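Local coordinates for uncharacterized hypothetical protein (Parabacteroides merdae, PDB 4EI0) that is of unknown function, belongs to the DUF4466 family and folds into two beta-rich halves, at residues 27-32 with 253-258; 149-154 with 306-311. One frame throughout, in Å; residues are numbered along the deposited sequence. Where two conformers were deposited one is given.

Contact 1: 27-32 with 253-258; sequences VAPNIV and FIDDLD
Phe253 lays one face of its ring against the main chain at Ala28. The Ala28 CA sits 3.8 Å from the ring centroid of Phe253 and only 3° off the normal, a CH-pi contact almost exactly over the middle of the ring. Farther out on that face, Ala28 CB rests 3.7 Å from Phe253 CZ.

Two more apolar contacts are made around Phe253. Val27 sends its CG2 methyl to within 3.4 Å of Phe253 CE1, its side chain crossing the phenylalanine at about a right angle, while Pro29 CD packs 3.7 Å from Phe253 CB. The ring can meet all three residues because CG lies beside the backbone N, anti to the carbonyl carbon (chi1 -59°), which carries it out to the 27-29 chain. With an alanine in place of Phe253 the ring would be gone, and Val27 and Ala28 would probably lose their apolar cover, leaving a gap between the loop and the 253-258 chain.

The hydrogen bonds lie within 253-258. Asp255 N, at the N-cap position, donates to Asp258 OD2 at 2.8 Å in a nearly straight bond (172°) that uses the anti lone pair, so the turn into the helix is tied from within. Pro29 CB and CG run past the Asp255 carboxylate in the opposite sense, a doubtful contact because Asp255 was modelled in two conformers.

Around the contact, Gln244 of helix 243-246 binds Pro29 O and also packs on Phe253. Lys308 of strand 302-311 takes Ile254 O, and Asn30 reaches Lys147 at the end of strand 138-147. The loop between strands 17-22 and 35-43 thus leans on the turn that leads into helix 256-261.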
loop_
_atom_site.group_PDB
_atom_site.type_symbol
_atom_site.label_atom_id
_atom_site.label_comp_id
_atom_site.label_asym_id
_atom_site.label_seq_id
_atom_site.Cartn_x
_atom_site.Cartn_y
_atom_site.Cartn_z
ATOM N N VAL B 27 14.353 -7.433 23.155
ATOM C CA VAL B 27 14.603 -7.281 24.588
ATOM C C VAL B 27 13.355 -7.564 25.415
ATOM O O VAL B 27 13.461 -7.742 26.612
ATOM C CB VAL B 27 15.137 -5.871 24.909
ATOM C CG1 VAL B 27 16.502 -5.678 24.285
ATOM C CG2 VAL B 27 14.171 -4.830 24.385
ATOM N N ALA B 28 12.164 -7.604 24.804
ATOM C CA ALA B 28 10.935 -7.695 25.588
ATOM C C ALA B 28 10.673 -9.177 25.900
ATOM O O ALA B 28 10.548 -9.979 24.996
ATOM C CB ALA B 28 9.743 -7.041 24.885
ATOM N N PRO B 29 10.605 -9.550 27.192
ATOM C CA PRO B 29 10.369 -10.963 27.428
ATOM C C PRO B 29 8.978 -11.405 26.942
ATOM O O PRO B 29 8.016 -10.641 27.008
ATOM C CB PRO B 29 10.471 -11.114 28.941
ATOM C CG PRO B 29 11.086 -9.864 29.433
ATOM C CD PRO B 29 10.717 -8.798 28.447
ATOM N N ASN B 30 8.910 -12.665 26.521
ATOM C CA ASN B 30 7.721 -13.291 25.985
ATOM C C ASN B 30 7.043 -14.030 27.180
ATOM O O ASN B 30 7.524 -15.080 27.611
ATOM C CB ASN B 30 8.130 -14.295 24.905
ATOM C CG ASN B 30 8.785 -13.649 23.710
ATOM O OD1 ASN B 30 8.260 -12.681 23.174
ATOM N ND2 ASN B 30 9.904 -14.211 23.258
ATOM N N ILE B 31 5.974 -13.426 27.701
ATOM C CA ILE B 31 5.255 -13.853 28.884
ATOM C C ILE B 31 3.918 -14.530 28.493
ATOM O O ILE B 31 3.150 -14.028 27.653
ATOM C CB ILE B 31 4.992 -12.639 29.821
ATOM C CG1 ILE B 31 6.329 -12.050 30.293
ATOM C CG2 ILE B 31 4.212 -13.073 31.097
ATOM C CD1 ILE B 31 6.194 -10.656 30.889
ATOM N N VAL B 32 3.633 -15.649 29.128
ATOM C CA VAL B 32 2.353 -16.355 28.994
ATOM C C VAL B 32 1.157 -15.414 29.051
ATOM O O VAL B 32 1.145 -14.469 29.841
ATOM C CB VAL B 32 2.221 -17.505 30.030
ATOM C CG1 VAL B 32 0.827 -18.121 29.974
ATOM C CG2 VAL B 32 3.286 -18.585 29.748
ATOM N N PHE B 253 13.397 -3.846 30.769
ATOM C CA PHE B 253 12.545 -4.959 31.121
ATOM C C PHE B 253 13.232 -5.769 32.214
ATOM O O PHE B 253 14.432 -6.059 32.128
ATOM C CB PHE B 253 12.310 -5.850 29.908
ATOM C CG PHE B 253 11.673 -5.138 28.737
ATOM C CD1 PHE B 253 12.441 -4.540 27.773
ATOM C CD2 PHE B 253 10.302 -5.084 28.610
ATOM C CE1 PHE B 253 11.857 -3.910 26.694
ATOM C CE2 PHE B 253 9.705 -4.417 27.543
ATOM C CZ PHE B 253 10.498 -3.838 26.589
ATOM N N ILE B 254 12.453 -6.166 33.200
ATOM C CA ILE B 254 12.872 -7.180 34.161
ATOM C C ILE B 254 12.598 -8.515 33.523
ATOM O O ILE B 254 11.458 -8.791 33.081
ATOM C CB ILE B 254 12.086 -7.068 35.472
ATOM C CG1 ILE B 254 12.341 -5.689 36.105
ATOM C CG2 ILE B 254 12.431 -8.194 36.449
ATOM C CD1 ILE B 254 11.294 -5.379 37.156
ATOM N N ASP B 255 13.618 -9.346 33.476
ATOM C CA ASP B 255 13.487 -10.665 32.859
ATOM C C ASP B 255 13.813 -11.730 33.915
ATOM O O ASP B 255 14.120 -11.425 35.109
ATOM C CB ASP B 255 14.369 -10.778 31.582
ATOM C CG ASP B 255 13.909 -11.895 30.601
ATOM O OD1 ASP B 255 13.001 -12.691 30.915
ATOM O OD2 ASP B 255 14.502 -11.986 29.507
ATOM N N ASP B 256 13.729 -12.980 33.498
ATOM C CA ASP B 256 14.005 -14.100 34.391
ATOM C C ASP B 256 15.383 -13.990 35.102
ATOM O O ASP B 256 15.507 -14.310 36.252
ATOM C CB ASP B 256 13.938 -15.430 33.623
ATOM C CG ASP B 256 12.539 -15.728 33.015
ATOM O OD1 ASP B 256 11.725 -14.819 32.768
ATOM O OD2 ASP B 256 12.256 -16.933 32.805
ATOM N N LEU B 257 16.417 -13.587 34.388
ATOM C CA LEU B 257 17.770 -13.596 34.956
ATOM C C LEU B 257 17.887 -12.586 36.122
ATOM O O LEU B 257 18.563 -12.845 37.108
ATOM C CB LEU B 257 18.811 -13.313 33.858
ATOM C CG LEU B 257 20.272 -13.086 34.310
ATOM C CD1 LEU B 257 20.835 -14.399 34.859
ATOM C CD2 LEU B 257 21.124 -12.477 33.191
ATOM N N ASP B 258 17.198 -11.455 36.008
ATOM C CA ASP B 258 17.154 -10.439 37.062
ATOM C C ASP B 258 16.557 -11.026 38.346
ATOM O O ASP B 258 17.016 -10.711 39.436
ATOM C CB ASP B 258 16.303 -9.249 36.620
ATOM C CG ASP B 258 16.850 -8.591 35.358
ATOM O OD1 ASP B 258 18.030 -8.216 35.359
ATOM O OD2 ASP B 258 16.118 -8.464 34.345
#

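Contact 2: 149-154 with 306-311; sequences SKMDMA and SVKRYK
Asp152 and Arg309 face each other as an antiparallel hydrogen-bonded pair and bond to each other through both main chain and side chain. Asp152 N donates to Arg309 O at 3.0 Å, and Arg309 N returns a bond to Asp152 O at 2.8 Å; Ala154 and Val307, the next hydrogen-bonded pair, repeat the pattern.

From the same side of the sheet, Arg309 NH2 makes a salt bridge to Asp152 OD2 at 2.9 Å. Arg309 CG lies anti to the backbone N (chi1 -176°) and the chain bends at chi3, which brings NH2 to Asp152. The carboxylate oxygen lies at the guanidinium edge, yet the nitrogen comes from above the carboxylate plane, the two planes being 64° apart. A water accepts from Arg309 NE and donates to Asp152 OD2. Arg121 takes Asp152 OD1, and the carbonyls of Phe168 and Asn170 take Arg309 NH1.

On the other face, Met153 and Lys308 run side by side, with Met153 SE 4.1 Å from Lys308 CE (Met151 and Met153 are selenomethionine). The extended lysine carries NZ to a salt bridge with Asp242. Beyond the strand pairing, Lys150 NZ donates to Lys311 O at 3.1 Å, Lys150 O accepts from Arg121 NH1, and Tyr310 OH binds Glu260. Ser149 OG accepts from Met151 N at 2.9 Å, forming an ST turn.

Set between two arginines, the Asp152 carboxylate is likely to stay ionised, and the charge pairing probably adds to the main-chain bonds that join 149-154 to strand 302-311.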
loop_
_atom_site.group_PDB
_atom_site.type_symbol
_atom_site.label_atom_id
_atom_site.label_comp_id
_atom_site.label_asym_id
_atom_site.label_seq_id
_atom_site.Cartn_x
_atom_site.Cartn_y
_atom_site.Cartn_z
ATOM N N SER B 149 9.329 -16.847 28.730
ATOM C CA SER B 149 9.688 -16.592 30.086
ATOM C C SER B 149 8.957 -17.588 31.015
ATOM O O SER B 149 7.913 -18.087 30.669
ATOM C CB SER B 149 9.229 -15.197 30.423
ATOM O OG SER B 149 9.457 -14.896 31.779
ATOM N N LYS B 150 9.507 -17.793 32.208
ATOM C CA LYS B 150 8.800 -18.461 33.331
ATOM C C LYS B 150 7.898 -17.530 34.116
ATOM O O LYS B 150 7.117 -17.967 34.983
ATOM C CB LYS B 150 9.804 -19.074 34.300
ATOM C CG LYS B 150 10.560 -20.274 33.727
ATOM C CD LYS B 150 11.541 -20.917 34.719
ATOM C CE LYS B 150 11.091 -20.820 36.180
ATOM N NZ LYS B 150 11.869 -21.730 37.075
HETATM N N MSE B 151 7.987 -16.246 33.831
HETATM C CA MSE B 151 7.322 -15.264 34.682
HETATM C C MSE B 151 5.816 -15.266 34.502
HETATM O O MSE B 151 5.295 -15.651 33.454
HETATM C CB MSE B 151 7.843 -13.856 34.403
HETATM C CG MSE B 151 9.242 -13.607 34.847
HETATM SE SE MSE B 151 9.854 -11.765 34.508
HETATM C CE MSE B 151 9.625 -11.807 32.521
ATOM N N ASP B 152 5.136 -14.853 35.562
ATOM C CA ASP B 152 3.748 -14.421 35.536
ATOM C C ASP B 152 3.710 -12.933 35.696
ATOM O O ASP B 152 4.601 -12.347 36.334
ATOM C CB ASP B 152 2.972 -15.032 36.690
ATOM C CG ASP B 152 2.558 -16.479 36.427
ATOM O OD1 ASP B 152 1.824 -16.717 35.456
ATOM O OD2 ASP B 152 2.959 -17.382 37.204
HETATM N N MSE B 153 2.683 -12.303 35.137
HETATM C CA MSE B 153 2.493 -10.880 35.274
HETATM C C MSE B 153 1.021 -10.502 35.465
HETATM O O MSE B 153 0.149 -11.020 34.773
HETATM C CB MSE B 153 3.070 -10.205 34.014
HETATM C CG MSE B 153 2.715 -8.788 33.976
HETATM SE SE MSE B 153 3.737 -7.826 32.597
HETATM C CE MSE B 153 3.125 -8.745 30.931
ATOM N N ALA B 154 0.741 -9.580 36.381
ATOM C CA ALA B 154 -0.639 -9.097 36.654
ATOM C C ALA B 154 -0.535 -7.578 36.696
ATOM O O ALA B 154 0.325 -7.043 37.410
ATOM C CB ALA B 154 -1.118 -9.651 37.982
ATOM N N SER B 306 1.168 -3.251 39.753
ATOM C CA SER B 306 1.412 -4.257 38.741
ATOM C C SER B 306 2.602 -5.123 39.191
ATOM O O SER B 306 3.534 -4.614 39.772
ATOM C CB SER B 306 1.743 -3.568 37.436
ATOM O OG SER B 306 0.667 -2.714 37.061
ATOM N N VAL B 307 2.583 -6.415 38.906
ATOM C CA VAL B 307 3.546 -7.374 39.518
ATOM C C VAL B 307 4.038 -8.346 38.484
ATOM O O VAL B 307 3.248 -8.850 37.689
ATOM C CB VAL B 307 2.875 -8.154 40.682
ATOM C CG1 VAL B 307 3.789 -9.227 41.289
ATOM C CG2 VAL B 307 2.327 -7.210 41.735
ATOM N N LYS B 308 5.349 -8.555 38.449
ATOM C CA LYS B 308 5.969 -9.700 37.826
ATOM C C LYS B 308 6.369 -10.656 38.923
ATOM O O LYS B 308 6.844 -10.225 39.978
ATOM C CB LYS B 308 7.180 -9.313 37.036
ATOM C CG LYS B 308 6.841 -8.792 35.654
ATOM C CD LYS B 308 8.034 -8.253 34.900
ATOM C CE LYS B 308 7.725 -7.942 33.428
ATOM N NZ LYS B 308 8.918 -7.443 32.700
ATOM N N ARG B 309 6.108 -11.944 38.705
ATOM C CA ARG B 309 6.502 -13.014 39.697
ATOM C C ARG B 309 7.288 -14.105 38.993
ATOM O O ARG B 309 7.022 -14.418 37.829
ATOM C CB ARG B 309 5.254 -13.584 40.343
ATOM C CG ARG B 309 5.516 -14.609 41.443
ATOM C CD ARG B 309 4.272 -15.340 41.910
ATOM N NE ARG B 309 3.731 -16.204 40.881
ATOM C CZ ARG B 309 2.679 -17.010 41.023
ATOM N NH1 ARG B 309 2.047 -17.108 42.179
ATOM N NH2 ARG B 309 2.264 -17.733 39.978
ATOM N N TYR B 310 8.270 -14.682 39.688
ATOM C CA TYR B 310 9.132 -15.707 39.135
ATOM C C TYR B 310 9.285 -16.815 40.195
ATOM O O TYR B 310 9.638 -16.543 41.343
ATOM C CB TYR B 310 10.503 -15.089 38.782
ATOM C CG TYR B 310 11.536 -16.057 38.233
ATOM C CD1 TYR B 310 11.594 -16.334 36.916
ATOM C CD2 TYR B 310 12.420 -16.709 39.076
ATOM C CE1 TYR B 310 12.531 -17.229 36.407
ATOM C CE2 TYR B 310 13.348 -17.601 38.598
ATOM C CZ TYR B 310 13.379 -17.874 37.246
ATOM O OH TYR B 310 14.302 -18.743 36.733
ATOM N N LYS B 311 8.991 -18.040 39.796
ATOM C CA LYS B 311 9.140 -19.205 40.646
ATOM C C LYS B 311 10.568 -19.702 40.640
ATOM O O LYS B 311 11.107 -20.115 39.598
ATOM C CB LYS B 311 8.229 -20.349 40.185
ATOM C CG LYS B 311 8.221 -21.520 41.210
ATOM C CD LYS B 311 7.803 -22.852 40.625
ATOM C CE LYS B 311 6.546 -23.416 41.267
ATOM N NZ LYS B 311 5.397 -23.331 40.312
HETATM O O HOH W 1 7.286 -18.451 37.466
HETATM O O HOH W 2 5.306 -16.824 38.545
#

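Overall arrangement
From the N terminus, the chain leaves strand 17-22 and reaches 27-32, then builds the N-terminal sheets before passing through 149-154 into strand 152-159. It builds most of the C-terminal half before 253-258 closes contact 1 over 220 intervening residues; near the C terminus, 306-311 closes contact 2 over 151. The two loops cross rather than nest, since 149-154 falls inside the first and 306-311 beyond it. Contact 1 ties an N-terminal loop to the turn before helix 256-261, whereas contact 2 pairs the strands that come first and last along the chain in one C-terminal sheet, neighbours at its edge. Ser149 links them directly, its N probably bonded to Asn30 O and its OG to Asp256 OD1.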